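Local atomic coordinates of GntR-family protein transcriptional regulator (Mycobacterium smegmatis, PDB entry 3F8M), a protein that represses the phnDCE phosphate-uptake operon when phosphate is available to the cell, binding DNA through a winged helix-turn-helix domain joined to a UTRA domain. Residues Met30-Phe36 and Thr72-Arg77; Trp107-Ala112 and Val124-Gln130; Gly139-Gly143 and Arg229-Met233; Val142-Lys148 and Glu222-Tyr228; Thr184-Pro190 and Thr204-Asn210. One frame throughout, in Å; residues are numbered along the deposited sequence. Where two conformers were deposited one is given.

Contact 1: residues Met30-Phe36 and Thr72-Arg77; sequences MRIGDPF and TTVVAR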
# COMPACT_ATOMS: atom_id res chain seq x y z
N MET A 30 -18.94 15.73 19.09
CA MET A 30 -18.10 14.97 20.00
C MET A 30 -16.62 15.18 19.70
O MET A 30 -16.27 15.66 18.61
CB MET A 30 -18.45 13.48 19.94
CG MET A 30 -19.90 13.16 20.34
SD MET A 30 -20.52 11.53 19.83
CE MET A 30 -19.85 10.44 21.11
N ARG A 31 -15.78 14.81 20.66
CA ARG A 31 -14.32 14.84 20.51
C ARG A 31 -13.80 13.46 20.23
O ARG A 31 -14.45 12.46 20.55
CB ARG A 31 -13.67 15.32 21.81
CG ARG A 31 -14.01 16.74 22.16
CD ARG A 31 -13.47 17.08 23.54
NE ARG A 31 -14.02 18.33 24.03
CZ ARG A 31 -13.81 18.83 25.24
NH1 ARG A 31 -13.08 18.18 26.14
NH2 ARG A 31 -14.35 20.00 25.56
N ILE A 32 -12.59 13.39 19.68
CA ILE A 32 -11.93 12.12 19.49
C ILE A 32 -11.81 11.40 20.86
O ILE A 32 -11.44 12.01 21.86
CB ILE A 32 -10.55 12.36 18.83
CG1 ILE A 32 -10.77 12.87 17.39
CG2 ILE A 32 -9.68 11.13 18.93
CD1 ILE A 32 -9.49 13.47 16.68
N GLY A 33 -12.18 10.12 20.92
CA GLY A 33 -12.18 9.38 22.19
C GLY A 33 -13.53 9.35 22.93
O GLY A 33 -13.70 8.50 23.80
N ASP A 34 -14.49 10.20 22.55
CA ASP A 34 -15.81 10.24 23.24
C ASP A 34 -16.60 8.94 22.97
O ASP A 34 -16.74 8.54 21.79
CB ASP A 34 -16.63 11.42 22.74
CG ASP A 34 -16.26 12.73 23.38
OD1 ASP A 34 -15.42 12.74 24.31
OD2 ASP A 34 -16.87 13.74 22.97
N PRO A 35 -17.16 8.30 24.03
CA PRO A 35 -18.00 7.10 23.79
C PRO A 35 -19.46 7.38 23.48
O PRO A 35 -20.05 8.25 24.12
CB PRO A 35 -17.92 6.36 25.14
CG PRO A 35 -17.74 7.46 26.17
CD PRO A 35 -16.94 8.56 25.47
N PHE A 36 -20.02 6.63 22.52
CA PHE A 36 -21.44 6.70 22.21
C PHE A 36 -22.18 6.02 23.36
O PHE A 36 -21.60 5.15 24.00
CB PHE A 36 -21.73 5.95 20.90
CG PHE A 36 -21.43 6.79 19.68
CD1 PHE A 36 -22.41 7.57 19.11
CD2 PHE A 36 -20.15 6.84 19.17
CE1 PHE A 36 -22.12 8.40 18.01
CE2 PHE A 36 -19.86 7.65 18.07
CZ PHE A 36 -20.84 8.41 17.50
N THR A 72 -17.12 -0.49 24.23
CA THR A 72 -17.68 0.78 23.79
C THR A 72 -17.23 1.10 22.36
O THR A 72 -16.21 0.59 21.88
CB THR A 72 -17.29 1.95 24.74
OG1 THR A 72 -15.92 2.29 24.52
CG2 THR A 72 -17.45 1.54 26.22
N THR A 73 -18.00 1.98 21.73
CA THR A 73 -17.62 2.55 20.45
C THR A 73 -17.25 4.00 20.71
O THR A 73 -18.04 4.72 21.29
CB THR A 73 -18.80 2.43 19.49
OG1 THR A 73 -18.99 1.03 19.21
CG2 THR A 73 -18.55 3.19 18.19
N VAL A 74 -16.05 4.41 20.28
CA VAL A 74 -15.60 5.79 20.50
C VAL A 74 -15.28 6.53 19.20
O VAL A 74 -15.05 5.89 18.16
CB VAL A 74 -14.40 5.90 21.47
CG1 VAL A 74 -14.72 5.23 22.82
CG2 VAL A 74 -13.10 5.34 20.85
N VAL A 75 -15.28 7.86 19.28
CA VAL A 75 -14.98 8.71 18.14
C VAL A 75 -13.48 8.48 17.81
O VAL A 75 -12.64 8.39 18.72
CB VAL A 75 -15.31 10.18 18.47
CG1 VAL A 75 -14.89 11.14 17.35
CG2 VAL A 75 -16.82 10.33 18.71
N ALA A 76 -13.15 8.36 16.51
CA ALA A 76 -11.74 8.17 16.11
C ALA A 76 -11.34 9.33 15.22
O ALA A 76 -12.20 10.09 14.80
CB ALA A 76 -11.57 6.83 15.35
N ARG A 77 -10.04 9.53 14.99
CA ARG A 77 -9.60 10.44 13.92
C ARG A 77 -9.48 9.58 12.66
O ARG A 77 -8.72 8.61 12.64
CB ARG A 77 -8.25 11.11 14.23
CG ARG A 77 -7.91 12.22 13.22
CD ARG A 77 -6.54 12.82 13.47
NE ARG A 77 -6.56 13.82 14.53
CZ ARG A 77 -6.08 13.60 15.74
NH1 ARG A 77 -5.53 12.44 16.01
NH2 ARG A 77 -6.14 14.54 16.68
O HOH W 1 -20.45 2.77 23.05

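Contact 2: residues Trp107-Ala112 and Val124-Gln130; sequences WSDLTA and VGAPVLQ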
# COMPACT_ATOMS: atom_id res chain seq x y z
N TRP A 107 13.76 23.68 0.79
CA TRP A 107 14.24 23.47 -0.55
C TRP A 107 15.74 23.16 -0.41
O TRP A 107 16.42 23.77 0.42
CB TRP A 107 14.08 24.73 -1.41
CG TRP A 107 12.65 25.18 -1.72
CD1 TRP A 107 11.92 26.13 -1.08
CD2 TRP A 107 11.84 24.72 -2.80
NE1 TRP A 107 10.70 26.28 -1.68
CE2 TRP A 107 10.60 25.41 -2.73
CE3 TRP A 107 12.03 23.76 -3.81
CZ2 TRP A 107 9.57 25.21 -3.64
CZ3 TRP A 107 10.98 23.54 -4.74
CH2 TRP A 107 9.76 24.29 -4.65
N SER A 108 16.24 22.20 -1.20
CA SER A 108 17.67 21.85 -1.25
C SER A 108 18.12 21.83 -2.71
O SER A 108 17.38 21.41 -3.60
CB SER A 108 17.98 20.50 -0.62
OG SER A 108 17.60 20.49 0.75
N ASP A 109 19.35 22.29 -2.95
CA ASP A 109 19.94 22.26 -4.27
C ASP A 109 21.01 21.19 -4.24
O ASP A 109 21.93 21.24 -3.44
CB ASP A 109 20.56 23.63 -4.62
CG ASP A 109 19.53 24.76 -4.68
OD1 ASP A 109 18.78 24.84 -5.68
OD2 ASP A 109 19.52 25.61 -3.76
N LEU A 110 20.82 20.18 -5.08
CA LEU A 110 21.59 18.97 -5.11
C LEU A 110 22.06 18.76 -6.57
O LEU A 110 21.69 19.54 -7.45
CB LEU A 110 20.69 17.78 -4.69
CG LEU A 110 20.02 17.89 -3.29
CD1 LEU A 110 19.17 16.69 -3.00
CD2 LEU A 110 21.05 18.07 -2.18
N THR A 111 22.84 17.70 -6.82
CA THR A 111 23.12 17.25 -8.20
C THR A 111 22.78 15.75 -8.36
O THR A 111 22.81 14.99 -7.37
CB THR A 111 24.61 17.46 -8.65
OG1 THR A 111 25.46 16.79 -7.75
CG2 THR A 111 24.98 18.90 -8.65
N ALA A 112 22.50 15.32 -9.58
CA ALA A 112 22.09 13.93 -9.79
C ALA A 112 23.31 13.02 -9.80
O ALA A 112 24.27 13.25 -10.54
CB ALA A 112 21.30 13.78 -11.07
N VAL A 124 24.41 12.81 -15.61
CA VAL A 124 25.12 12.75 -14.34
C VAL A 124 25.68 14.14 -14.01
O VAL A 124 26.30 14.81 -14.86
CB VAL A 124 26.27 11.69 -14.37
CG1 VAL A 124 26.94 11.59 -13.02
CG2 VAL A 124 25.76 10.29 -14.85
N GLY A 125 25.45 14.59 -12.78
CA GLY A 125 25.85 15.92 -12.36
C GLY A 125 24.82 17.02 -12.58
O GLY A 125 25.01 18.15 -12.12
N ALA A 126 23.74 16.71 -13.29
CA ALA A 126 22.73 17.74 -13.61
C ALA A 126 22.09 18.27 -12.31
O ALA A 126 21.97 17.53 -11.31
CB ALA A 126 21.65 17.17 -14.50
N PRO A 127 21.66 19.53 -12.32
CA PRO A 127 21.12 20.16 -11.10
C PRO A 127 19.76 19.55 -10.72
O PRO A 127 18.96 19.24 -11.56
CB PRO A 127 20.98 21.63 -11.51
CG PRO A 127 20.74 21.58 -12.95
CD PRO A 127 21.65 20.48 -13.46
N VAL A 128 19.58 19.31 -9.43
CA VAL A 128 18.35 18.69 -8.94
C VAL A 128 17.84 19.65 -7.87
O VAL A 128 18.64 20.09 -7.01
CB VAL A 128 18.65 17.32 -8.35
CG1 VAL A 128 17.40 16.81 -7.46
CG2 VAL A 128 18.93 16.37 -9.47
N LEU A 129 16.55 20.00 -7.95
CA LEU A 129 15.93 20.82 -6.94
C LEU A 129 15.11 19.89 -6.09
O LEU A 129 14.28 19.19 -6.63
CB LEU A 129 15.05 21.90 -7.57
CG LEU A 129 14.29 22.84 -6.62
CD1 LEU A 129 15.25 23.54 -5.66
CD2 LEU A 129 13.42 23.89 -7.44
N GLN A 130 15.34 19.87 -4.77
CA GLN A 130 14.55 18.98 -3.88
C GLN A 130 13.64 19.80 -3.00
O GLN A 130 14.08 20.76 -2.37
CB GLN A 130 15.48 18.17 -2.99
CG GLN A 130 14.73 17.28 -1.96
CD GLN A 130 15.68 16.46 -1.12
OE1 GLN A 130 16.09 15.39 -1.54
NE2 GLN A 130 16.01 16.94 0.07
O HOH W 2 15.00 19.72 0.97
O HOH W 3 18.69 23.27 -7.95

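Contact 3: residues Gly139-Gly143 and Arg229-Met233; sequences GVRVG and RGDRM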
# COMPACT_ATOMS: atom_id res chain seq x y z
N GLY A 139 -4.50 19.39 12.50
CA GLY A 139 -3.45 19.67 13.47
C GLY A 139 -2.39 18.60 13.74
O GLY A 139 -1.54 18.79 14.64
N VAL A 140 -2.42 17.46 13.04
CA VAL A 140 -1.41 16.43 13.32
C VAL A 140 -0.63 16.04 12.06
O VAL A 140 -1.15 16.11 10.95
CB VAL A 140 -1.98 15.18 14.04
CG1 VAL A 140 -2.68 15.59 15.36
CG2 VAL A 140 -2.90 14.40 13.12
N ARG A 141 0.62 15.60 12.26
CA ARG A 141 1.50 15.29 11.15
C ARG A 141 1.12 13.93 10.56
O ARG A 141 0.88 12.96 11.32
CB ARG A 141 2.96 15.33 11.61
CG ARG A 141 3.36 16.63 12.33
CD ARG A 141 3.14 17.85 11.43
NE ARG A 141 3.63 19.09 12.02
CZ ARG A 141 2.91 20.21 12.17
NH1 ARG A 141 1.65 20.28 11.76
NH2 ARG A 141 3.48 21.27 12.73
N VAL A 142 1.08 13.87 9.22
CA VAL A 142 0.70 12.67 8.47
C VAL A 142 1.88 12.06 7.73
O VAL A 142 2.07 10.83 7.75
CB VAL A 142 -0.45 12.96 7.49
CG1 VAL A 142 -0.69 11.82 6.52
CG2 VAL A 142 -1.71 13.29 8.30
N GLY A 143 2.73 12.88 7.14
CA GLY A 143 3.75 12.29 6.27
C GLY A 143 4.79 13.30 5.82
O GLY A 143 4.60 14.48 5.97
N ARG A 229 2.62 8.04 8.14
CA ARG A 229 2.28 7.26 9.35
C ARG A 229 1.15 6.33 9.00
O ARG A 229 0.12 6.76 8.49
CB ARG A 229 1.84 8.18 10.49
CG ARG A 229 2.96 9.00 11.13
CD ARG A 229 2.37 9.95 12.17
NE ARG A 229 1.67 9.18 13.22
CZ ARG A 229 1.91 9.30 14.52
NH1 ARG A 229 2.84 10.16 14.94
NH2 ARG A 229 1.23 8.58 15.40
N GLY A 230 1.34 5.04 9.27
CA GLY A 230 0.31 4.02 8.93
C GLY A 230 -1.02 4.33 9.62
O GLY A 230 -2.08 4.09 9.05
N ASP A 231 -0.96 4.91 10.81
CA ASP A 231 -2.16 5.25 11.61
C ASP A 231 -2.93 6.47 11.10
O ASP A 231 -4.04 6.78 11.59
CB ASP A 231 -1.84 5.32 13.12
CG ASP A 231 -0.83 6.40 13.49
OD1 ASP A 231 -0.40 7.23 12.62
OD2 ASP A 231 -0.42 6.40 14.67
N ARG A 232 -2.41 7.14 10.07
CA ARG A 232 -3.10 8.31 9.55
C ARG A 232 -3.42 8.21 8.07
O ARG A 232 -3.99 9.14 7.46
CB ARG A 232 -2.32 9.61 9.91
CG ARG A 232 -2.58 10.07 11.37
CD ARG A 232 -1.42 10.80 12.05
NE ARG A 232 -1.59 10.87 13.51
CZ ARG A 232 -0.79 11.55 14.35
NH1 ARG A 232 0.26 12.28 13.90
NH2 ARG A 232 -1.05 11.52 15.67
N MET A 233 -3.09 7.08 7.46
CA MET A 233 -3.25 7.02 6.03
C MET A 233 -3.71 5.66 5.56
O MET A 233 -3.21 4.63 6.05
CB MET A 233 -1.91 7.42 5.37
CG MET A 233 -1.85 7.22 3.87
SD MET A 233 -2.89 8.41 2.99
CE MET A 233 -2.55 9.90 3.95

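Contact 4: residues Val142-Lys148 and Glu222-Tyr228; sequences VGLETTK and EQRRSLY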
# COMPACT_ATOMS: atom_id res chain seq x y z
N VAL A 142 1.08 13.87 9.22
CA VAL A 142 0.70 12.67 8.47
C VAL A 142 1.88 12.06 7.73
O VAL A 142 2.07 10.83 7.75
CB VAL A 142 -0.45 12.96 7.49
CG1 VAL A 142 -0.69 11.82 6.52
CG2 VAL A 142 -1.71 13.29 8.30
N GLY A 143 2.73 12.88 7.14
CA GLY A 143 3.75 12.29 6.27
C GLY A 143 4.79 13.30 5.82
O GLY A 143 4.60 14.48 5.97
N LEU A 144 5.90 12.76 5.34
CA LEU A 144 7.03 13.58 4.86
C LEU A 144 7.25 13.21 3.40
O LEU A 144 7.44 12.01 3.04
CB LEU A 144 8.27 13.26 5.72
CG LEU A 144 9.60 13.83 5.22
CD1 LEU A 144 9.63 15.33 5.50
CD2 LEU A 144 10.82 13.18 5.84
N GLU A 145 7.19 14.24 2.56
CA GLU A 145 7.23 14.12 1.10
C GLU A 145 8.51 14.78 0.62
O GLU A 145 8.71 15.96 0.90
CB GLU A 145 6.06 14.93 0.56
CG GLU A 145 5.87 14.87 -0.94
CD GLU A 145 4.89 15.89 -1.41
OE1 GLU A 145 5.17 17.14 -1.23
OE2 GLU A 145 3.83 15.43 -1.96
N THR A 146 9.36 14.02 -0.07
CA THR A 146 10.66 14.53 -0.55
C THR A 146 10.63 14.36 -2.05
O THR A 146 10.61 13.22 -2.54
CB THR A 146 11.78 13.72 0.10
OG1 THR A 146 11.61 13.72 1.54
CG2 THR A 146 13.19 14.29 -0.31
N THR A 147 10.57 15.47 -2.78
CA THR A 147 10.42 15.39 -4.22
C THR A 147 11.72 15.90 -4.82
O THR A 147 12.16 16.97 -4.46
CB THR A 147 9.28 16.27 -4.72
OG1 THR A 147 8.03 15.84 -4.11
CG2 THR A 147 9.11 16.16 -6.27
N LYS A 148 12.35 15.08 -5.65
CA LYS A 148 13.58 15.48 -6.38
C LYS A 148 13.18 15.79 -7.81
O LYS A 148 12.60 14.96 -8.48
CB LYS A 148 14.61 14.36 -6.37
CG LYS A 148 15.20 14.20 -4.99
CD LYS A 148 16.07 12.99 -4.91
CE LYS A 148 16.49 12.79 -3.45
NZ LYS A 148 17.54 11.72 -3.36
N GLU A 222 9.62 13.89 -11.99
CA GLU A 222 9.99 13.91 -10.56
C GLU A 222 10.32 12.49 -10.12
O GLU A 222 9.91 11.50 -10.78
CB GLU A 222 8.81 14.37 -9.67
CG GLU A 222 7.60 13.41 -9.82
CD GLU A 222 6.47 13.58 -8.83
OE1 GLU A 222 6.59 14.35 -7.84
OE2 GLU A 222 5.47 12.87 -9.06
N GLN A 223 11.09 12.40 -9.05
CA GLN A 223 11.13 11.17 -8.26
C GLN A 223 10.69 11.61 -6.88
O GLN A 223 11.30 12.53 -6.29
CB GLN A 223 12.56 10.59 -8.23
CG GLN A 223 12.61 9.15 -7.64
CD GLN A 223 12.43 9.09 -6.13
OE1 GLN A 223 13.00 9.90 -5.39
NE2 GLN A 223 11.66 8.08 -5.65
N ARG A 224 9.67 10.95 -6.32
CA ARG A 224 9.10 11.42 -5.06
C ARG A 224 9.11 10.24 -4.07
O ARG A 224 8.63 9.11 -4.40
CB ARG A 224 7.67 11.97 -5.32
CG ARG A 224 6.91 12.59 -4.04
CD ARG A 224 5.48 13.02 -4.41
NE ARG A 224 4.62 11.84 -4.51
CZ ARG A 224 3.32 11.82 -4.83
NH1 ARG A 224 2.64 12.92 -5.13
NH2 ARG A 224 2.70 10.65 -4.86
N ARG A 225 9.63 10.51 -2.87
CA ARG A 225 9.57 9.59 -1.73
C ARG A 225 8.56 10.16 -0.73
O ARG A 225 8.67 11.33 -0.32
CB ARG A 225 10.95 9.52 -1.10
CG ARG A 225 11.07 8.55 0.11
CD ARG A 225 12.39 8.83 0.81
NE ARG A 225 12.69 7.89 1.88
CZ ARG A 225 12.44 8.07 3.18
NH1 ARG A 225 11.82 9.15 3.65
NH2 ARG A 225 12.81 7.10 4.03
N SER A 226 7.59 9.34 -0.29
CA SER A 226 6.62 9.83 0.69
C SER A 226 6.62 8.83 1.85
O SER A 226 6.47 7.63 1.61
CB SER A 226 5.25 9.91 0.05
OG SER A 226 5.31 10.59 -1.20
N LEU A 227 6.86 9.29 3.08
CA LEU A 227 6.85 8.43 4.24
C LEU A 227 5.63 8.86 5.06
O LEU A 227 5.59 9.99 5.56
CB LEU A 227 8.15 8.59 5.03
CG LEU A 227 8.31 7.70 6.27
CD1 LEU A 227 8.83 6.30 5.86
CD2 LEU A 227 9.21 8.33 7.36
N TYR A 228 4.62 7.97 5.16
CA TYR A 228 3.35 8.31 5.82
C TYR A 228 3.17 7.45 7.08
O TYR A 228 3.53 6.29 7.06
CB TYR A 228 2.20 7.96 4.89
CG TYR A 228 1.97 8.85 3.67
CD1 TYR A 228 1.33 10.08 3.81
CD2 TYR A 228 2.35 8.44 2.39
CE1 TYR A 228 1.09 10.89 2.70
CE2 TYR A 228 2.11 9.26 1.25
CZ TYR A 228 1.47 10.47 1.44
OH TYR A 228 1.20 11.32 0.39
O HOH W 4 10.41 11.41 2.42
O HOH W 5 3.57 16.06 -4.39
O HOH W 6 13.04 11.83 -3.41
O HOH W 7 5.83 15.75 -5.79
O HOH W 8 15.94 9.27 -5.06

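Contact 5: residues Thr184-Pro190 and Thr204-Asn210; sequences TIDTALP and TPMFLLN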
# COMPACT_ATOMS: atom_id res chain seq x y z
N THR A 184 6.27 2.26 -5.94
CA THR A 184 6.54 1.11 -5.08
C THR A 184 6.01 1.47 -3.70
O THR A 184 6.12 2.62 -3.24
CB THR A 184 8.02 0.73 -5.00
OG1 THR A 184 8.76 1.80 -4.41
CG2 THR A 184 8.60 0.41 -6.37
N ILE A 185 5.42 0.50 -3.03
CA ILE A 185 4.89 0.73 -1.72
C ILE A 185 5.52 -0.31 -0.83
O ILE A 185 5.43 -1.52 -1.14
CB ILE A 185 3.36 0.51 -1.67
CG1 ILE A 185 2.65 1.47 -2.63
CG2 ILE A 185 2.92 0.69 -0.23
CD1 ILE A 185 1.15 1.12 -2.97
N ASP A 186 6.12 0.15 0.27
CA ASP A 186 6.76 -0.70 1.24
C ASP A 186 6.31 -0.30 2.62
O ASP A 186 5.74 0.79 2.78
CB ASP A 186 8.30 -0.57 1.14
CG ASP A 186 8.87 -1.27 -0.08
OD1 ASP A 186 8.91 -2.53 -0.04
OD2 ASP A 186 9.27 -0.59 -1.07
N THR A 187 6.54 -1.16 3.62
CA THR A 187 6.43 -0.70 4.99
C THR A 187 7.78 -0.18 5.45
O THR A 187 8.80 -0.52 4.83
CB THR A 187 5.97 -1.82 5.98
OG1 THR A 187 6.95 -2.85 6.00
CG2 THR A 187 4.64 -2.38 5.49
N ALA A 188 7.79 0.62 6.51
CA ALA A 188 9.03 1.18 7.08
C ALA A 188 8.86 1.61 8.51
O ALA A 188 7.73 1.69 9.01
CB ALA A 188 9.53 2.37 6.22
N LEU A 189 10.00 1.93 9.14
CA LEU A 189 10.08 2.60 10.42
C LEU A 189 10.84 3.91 10.26
O LEU A 189 11.75 4.00 9.41
CB LEU A 189 10.72 1.64 11.47
CG LEU A 189 9.95 0.30 11.59
CD1 LEU A 189 10.84 -0.83 12.14
CD2 LEU A 189 8.61 0.41 12.39
N PRO A 190 10.47 4.95 11.03
CA PRO A 190 11.17 6.19 10.82
C PRO A 190 12.52 6.18 11.51
O PRO A 190 12.69 5.56 12.58
CB PRO A 190 10.25 7.24 11.50
CG PRO A 190 9.66 6.46 12.66
CD PRO A 190 9.43 5.08 12.09
N THR A 204 6.87 3.26 15.32
CA THR A 204 5.69 3.67 14.57
C THR A 204 5.68 3.12 13.15
O THR A 204 6.57 3.46 12.36
CB THR A 204 5.60 5.19 14.46
OG1 THR A 204 5.68 5.75 15.77
CG2 THR A 204 4.32 5.63 13.77
N PRO A 205 4.68 2.30 12.80
CA PRO A 205 4.60 1.75 11.45
C PRO A 205 4.31 2.84 10.39
O PRO A 205 3.40 3.68 10.61
CB PRO A 205 3.46 0.74 11.54
CG PRO A 205 3.40 0.41 13.00
CD PRO A 205 3.72 1.65 13.72
N MET A 206 5.12 2.84 9.33
CA MET A 206 5.01 3.78 8.18
C MET A 206 4.78 3.08 6.85
O MET A 206 5.19 1.94 6.66
CB MET A 206 6.31 4.61 8.02
CG MET A 206 7.03 5.03 9.28
SD MET A 206 6.09 6.20 10.25
CE MET A 206 5.84 7.50 9.18
N PHE A 207 4.14 3.78 5.91
CA PHE A 207 4.13 3.44 4.52
C PHE A 207 5.31 4.23 3.91
O PHE A 207 5.54 5.37 4.29
CB PHE A 207 2.92 4.02 3.84
CG PHE A 207 1.66 3.18 3.93
CD1 PHE A 207 1.54 1.99 3.19
CD2 PHE A 207 0.57 3.65 4.65
CE1 PHE A 207 0.35 1.24 3.22
CE2 PHE A 207 -0.63 2.89 4.70
CZ PHE A 207 -0.72 1.71 3.98
N LEU A 208 6.02 3.60 2.98
CA LEU A 208 7.11 4.25 2.22
C LEU A 208 6.82 4.03 0.75
O LEU A 208 6.87 2.90 0.24
CB LEU A 208 8.49 3.66 2.65
CG LEU A 208 9.61 4.20 1.74
CD1 LEU A 208 9.72 5.69 1.91
CD2 LEU A 208 10.96 3.49 1.93
N LEU A 209 6.39 5.10 0.08
CA LEU A 209 6.12 5.06 -1.34
C LEU A 209 7.23 5.74 -2.10
O LEU A 209 7.69 6.79 -1.69
CB LEU A 209 4.83 5.79 -1.69
CG LEU A 209 3.64 4.87 -1.50
CD1 LEU A 209 3.38 4.80 -0.03
CD2 LEU A 209 2.46 5.36 -2.26
N ASN A 210 7.62 5.14 -3.21
CA ASN A 210 8.57 5.76 -4.13
C ASN A 210 7.93 5.86 -5.48
O ASN A 210 7.45 4.85 -6.00
CB ASN A 210 9.85 4.92 -4.20
CG ASN A 210 10.75 5.23 -3.06
OD1 ASN A 210 11.24 6.37 -2.95
ND2 ASN A 210 10.88 4.28 -2.13
O HOH W 9 8.88 2.02 -1.78

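Contact 1: residues Met30-Phe36 and Thr72-Arg77
Val75 pushes its CB against the carbonyl oxygen of Arg31 (CB to O 3.2 Å) and spreads its two methyls against the type II turn Arg31-Asp34. The contact belongs to the winged helix-turn-helix domain, where the loop between helices 15-29 and 39-45 lies along wing strand 72-75. Three backbone bonds tie them: Gly33 N to Val75 O, Val75 N to Asp34 O and Phe36 N to Thr73 O, the last almost straight (168° at the hydrogen). Pro35 and Val74 make a single bridge. Asp34 N to Arg31 O closes the turn, and Asp34 OD2 adds a second tie by accepting from Arg31 N at 2.8 Å, met from above the carboxylate plane. With CG1 anti to the backbone N (chi1 175°), Val75 sends that methyl toward Ile32 CA and leaves CG2 for Met30 CB, 3.8 Å away. The Phe36 ring receives Met30 CE over one face and Thr73 O in plane at its edge, while Leu23, Met26 and Leu27 of helix 15-29 pack against the same side chain. A water joins Phe36 O to Thr73 N. In one of two Arg77 conformers, Ile32 CD1 rests over a guanidinium face, offset toward its rim, 3.5 Å from Arg77 CZ.

Contact 2: residues Trp107-Ala112 and Val124-Gln130
An antiparallel pairing at one margin of the UTRA domain sheet brings strand 107-111 beside strand 127-130, their short axes 4.5 Å apart and 149° between directions. Ser108-Gln130 and Leu110-Val128 are hydrogen-bonded pairs; Asp109-Leu129 and Thr111-Pro127 are non-hydrogen-bonded. Past these pairs backbone hydrogen bonding continues through Ala112 N to Ala126 O and Gly125 N to Ala112 O. The positive phi of Gly125 suits glycine, since a CB there would press on the preceding carbonyl.

On the face of Asp109 and Leu129, the leucine's chi1 of 178° turns CG toward the indole, and its chi2 of 56° sets CD2 3.7 Å from Trp107 CZ3, the ring being met obliquely. Leu129 CD1 also lies alongside the Asp109 carboxylate, 3.8 Å from OD1. That oxygen is salt-bridged to Arg158, and helix 157-160 packs against both Trp107 and Leu129. On the other face Val128 CG2 meets Ala112 CB at 3.9 Å, with Leu116 of helix 114-120 also touching Val128. Gln130 extends across Leu110, its OE1 3.6 Å from Leu110 CD1. Its NE2 donates to a water at 3.1 Å, and that same water is 2.7 Å from Ser108 OG.

Contact 3: residues Gly139-Gly143 and Arg229-Met233
Arg232 lies flat between two groups: Val140 CG2 sits over one face of its guanidinium, offset toward the rim, and Arg229 CZ lies 3.4 Å above the opposite face, over the centre. The valine and Arg232 side chains cross at about a right angle. From between them Arg232 NH1 reaches Arg141 O at 2.7 Å, on a lone pair in the carbonyl plane and close to the guanidinium plane. Arg229 grips Asp231 side-on, NE to OD1 and NH2 to OD2, each oxygen using its syn lone pair. Its backbone N bonds Val142 O at 2.9 Å, nearly straight at 170°. Val142 CG1 meets Met233 CE at 3.7 Å. Val142 and Gly143 form a classic beta bulge opposite Leu135 in this UTRA domain sheet. The in-plane bond to Arg141 O, with groups over both faces, would limit rotation of the Arg232 guanidinium. The carboxylate of Asp231, gripped by Arg229 and at longer range facing Arg232, probably balances the two neighbouring positive charges.

Contact 4: residues Val142-Lys148 and Glu222-Tyr228
Arg224 runs out over its neighbours on strand 142-148: its CB lies 4.1 Å from Thr147 OG1, CG closes to 3.4 Å from the same hydroxyl, and CD lies 3.8 Å from Glu145 OE2 in one of the two conformers of that glutamate. CG is anti to the backbone N (chi1 -178°), and the chain then bends at chi3 (76°). In that conformer the guanidinium is 15° from the plane of the Glu145 carboxylate, yet OE2 lies well out of the guanidinium plane and 4.2 Å from NH1, so no N-H points at it, and the pair is a longer-range attraction of opposite charges rather than a salt bridge. Glu145 OE1 is held by Arg133.

The framework is an antiparallel ladder of the UTRA domain. Leu144-Leu227, Thr146-Arg225 and Lys148-Gln223 each contribute two backbone bonds, while Gly143, Glu145 and Thr147 face Tyr228, Ser226 and Arg224 in non-hydrogen-bonded pairs. Gly143 comes within 4.0 Å of Tyr228, CA to CA, where a CB would clash with the ring. One water donates to Leu144 O and to Thr146 OG1, also hydrogen-bonded to Glu132, and accepts from Arg225 NH1, lying in the guanidinium plane at its edge.

Strands 127-137 and 206-214 flank this pair. Helix 192-198 packs on Leu144 and Leu227 and supplies Glu194, the salt-bridge partner of Arg225, while Phe235 of strand 233-240 meets Tyr228 edge-to-face.

Contact 5: residues Thr184-Pro190 and Thr204-Asn210
Strands 184-188 and 206-210 run antiparallel with axes 4.4 Å apart and 146° between directions, and six backbone bonds join the hydrogen-bonded pairs Thr184-Asn210, Asp186-Leu208 and Ala188-Met206 of this UTRA domain sheet. On one face, Ile185 lies side by side with Leu209 and Phe207, all pointing the same way. Its CG1 touches Leu209 CG at 3.7 Å and its CG2 reaches Phe207 CD1 at 3.9 Å, obliquely to the ring.

The other face is polar at one end. Thr184 OG1, placed between the backbone N and carbonyl carbon (chi1 63°), comes 3.3 Å from Asn210 CB. A single water lies 2.6 Å from that hydroxyl, accepts from Asn210 ND2 and has Asp186 OD2 at 2.7 Å. Toward the other end the face turns apolar: Ala188 CB packs on Leu208 CB, and the Pro190 and Met206 side chains cross at about a right angle, Pro190 CD 3.7 Å from Met206 CG.

Strand 220-229 adjoins strand 206-214 within the chain, and helix 192-198 touches Pro190 and Met206. Thr184 and Ile185 also pair with an antiparallel strand of the second subunit, so the sheet continues across the dimer interface, where Asp186 OD1 forms a salt bridge with Lys79 and a hydrogen bond with Thr234 of that subunit.

How the contacts relate
Contact 1 stands apart in the DNA-binding domain, touching contact 3 alone, where Arg77, in one of its two conformers, packs on Val140. Contacts 2, 4 and 5 are antiparallel ladders of one UTRA sheet: contact 4 is the buried middle, contact 2 includes many exposed residues, and contact 5 carries the sheet into the second subunit, which contact 3 also touches. Gln130 packs on Thr146 and Lys148, linking contacts 2 and 4, whereas contacts 4 and 5 meet through strands 220-229 and 206-214. Contact 3 shares Val142 and Gly143 with contact 4. Its chemistry rests on arginine side chains and a salt bridge, unlike the repeated backbone pairs of the ladders or the turn-to-strand packing of contact 1.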